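Local coordinates for MSHA biogenesis protein MshE (Vibrio cholerae, PDB 5HTL), which binds cyclic di-GMP through its MshEN domain and, as its name implies, probably takes part in biogenesis of the MSHA pilus, at residues Leu90-Ile95 and Glu116-Gln121. Sequence-based numbering, arbitrary orientation.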
# COMPACT_ATOMS: atom_id res chain seq x y z
N LEU A 90 -13.91 12.43 -4.87
CA LEU A 90 -12.71 11.62 -4.98
C LEU A 90 -12.99 10.14 -4.74
O LEU A 90 -12.08 9.31 -4.89
CB LEU A 90 -11.68 12.11 -3.95
CG LEU A 90 -11.18 13.54 -4.19
CD1 LEU A 90 -10.36 14.03 -3.01
CD2 LEU A 90 -10.36 13.56 -5.46
N ARG A 91 -14.22 9.82 -4.37
CA ARG A 91 -14.61 8.46 -3.97
C ARG A 91 -13.63 7.91 -2.94
O ARG A 91 -13.04 6.83 -3.12
CB ARG A 91 -14.80 7.55 -5.18
CG ARG A 91 -15.90 8.06 -6.13
CD ARG A 91 -15.99 7.20 -7.39
NE ARG A 91 -14.78 7.33 -8.20
CZ ARG A 91 -14.46 6.53 -9.21
NH1 ARG A 91 -15.29 5.56 -9.57
NH2 ARG A 91 -13.33 6.72 -9.87
N ALA A 92 -13.47 8.65 -1.85
CA ALA A 92 -12.50 8.35 -0.79
C ALA A 92 -13.15 8.62 0.55
O ALA A 92 -13.84 9.62 0.71
CB ALA A 92 -11.27 9.23 -0.96
N LEU A 93 -12.93 7.73 1.50
CA LEU A 93 -13.46 7.87 2.85
C LEU A 93 -12.37 7.66 3.88
O LEU A 93 -11.70 6.62 3.87
CB LEU A 93 -14.57 6.84 3.09
CG LEU A 93 -15.29 6.85 4.45
CD1 LEU A 93 -16.15 8.10 4.53
CD2 LEU A 93 -16.15 5.62 4.65
N VAL A 94 -12.18 8.62 4.77
CA VAL A 94 -11.24 8.47 5.87
C VAL A 94 -11.88 7.60 6.95
O VAL A 94 -12.91 7.97 7.52
CB VAL A 94 -10.89 9.83 6.50
CG1 VAL A 94 -9.85 9.64 7.59
CG2 VAL A 94 -10.39 10.79 5.44
N ILE A 95 -11.30 6.43 7.19
CA ILE A 95 -11.87 5.47 8.13
C ILE A 95 -11.03 5.28 9.38
O ILE A 95 -11.46 4.62 10.33
CB ILE A 95 -12.15 4.09 7.47
CG1 ILE A 95 -10.85 3.43 7.01
CG2 ILE A 95 -13.14 4.24 6.31
CD1 ILE A 95 -11.02 1.97 6.53
N GLU A 116 -3.65 12.84 -6.14
CA GLU A 116 -3.03 14.15 -6.06
C GLU A 116 -3.96 15.12 -5.35
O GLU A 116 -3.54 15.91 -4.51
CB GLU A 116 -2.69 14.67 -7.46
CG GLU A 116 -1.82 15.92 -7.47
CD GLU A 116 -0.33 15.60 -7.36
OE1 GLU A 116 0.49 16.47 -7.70
OE2 GLU A 116 0.01 14.47 -6.96
N ALA A 117 -5.24 15.05 -5.70
CA ALA A 117 -6.26 15.87 -5.07
C ALA A 117 -6.36 15.59 -3.58
O ALA A 117 -6.41 16.52 -2.76
CB ALA A 117 -7.59 15.63 -5.74
N LEU A 118 -6.41 14.32 -3.23
CA LEU A 118 -6.51 13.91 -1.83
C LEU A 118 -5.32 14.45 -1.03
O LEU A 118 -5.50 14.96 0.08
CB LEU A 118 -6.54 12.38 -1.75
CG LEU A 118 -7.11 11.73 -0.50
CD1 LEU A 118 -8.52 12.19 -0.26
CD2 LEU A 118 -7.07 10.22 -0.72
N LEU A 119 -4.13 14.35 -1.60
CA LEU A 119 -2.90 14.83 -0.97
C LEU A 119 -2.94 16.32 -0.67
O LEU A 119 -2.51 16.76 0.40
CB LEU A 119 -1.70 14.54 -1.87
CG LEU A 119 -1.09 13.14 -1.82
CD1 LEU A 119 -0.34 12.84 -3.11
CD2 LEU A 119 -0.16 13.06 -0.62
N ASN A 120 -3.43 17.11 -1.62
CA ASN A 120 -3.47 18.55 -1.41
C ASN A 120 -4.60 18.94 -0.45
O ASN A 120 -4.54 20.00 0.18
CB ASN A 120 -3.58 19.28 -2.74
CG ASN A 120 -2.36 19.08 -3.62
OD1 ASN A 120 -1.31 18.62 -3.15
ND2 ASN A 120 -2.49 19.40 -4.90
N GLN A 121 -5.60 18.08 -0.34
CA GLN A 121 -6.78 18.34 0.49
C GLN A 121 -6.57 17.94 1.96
O GLN A 121 -7.17 18.51 2.86
CB GLN A 121 -7.99 17.60 -0.08
CG GLN A 121 -9.30 17.83 0.67
CD GLN A 121 -9.77 19.28 0.61
OE1 GLN A 121 -9.63 19.96 -0.41
NE2 GLN A 121 -10.33 19.76 1.72
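Leu90 and Ala92 meet Ala117 and Leu118 in a small, wholly apolar helix-to-strand contact, where the end of helix 84-90 and the start of strand 92-98 face the last turns of helix 112-121. Leu90 gives the largest share, dividing its two methyls between neighbouring residues of the helix. CD2 of Leu90 presses on CB of Ala117 at 3.5 Å, tighter than a usual carbon-carbon contact, while CD1 of Leu90 reaches CD1 of Leu118 at 3.8 Å. With chi1 at -64°, CG of Leu90 lies opposite its own carbonyl carbon, which sends the forked end out to the helix. The side chain of Leu118 runs across that of Leu90 at a slant, and the same CD1 of Leu118 lies 4.1 Å from CB of Ala92, so one methyl touches both the helix end and the first strand residue.

Helix 84-90 ends in a Schellman motif, with Arg91 at positive phi as its C' residue, Ala92 N hydrogen-bonded to Ala87 O and Arg91 N to Arg88 O. Across this turn Leu90 and Ala92 both point toward helix 112-121, while the side chain of Arg91 forms a salt bridge with Glu134. The strand entered here is an outer one of the three-stranded mixed sheet of the MshEN domain, within this chain. Helix 112-121 connects the parallel strands 101-106 and 126-131 as a beta-alpha-beta crossover, and Leu118 also touches Ile104 and Phe129 on those two strands. On the sheet's other face, Leu93 packs against helix 134-144, its side chain setting out away from helix 112-121. Bound cyclic di-GMP lies about 13 Å from the side chain of Ala92.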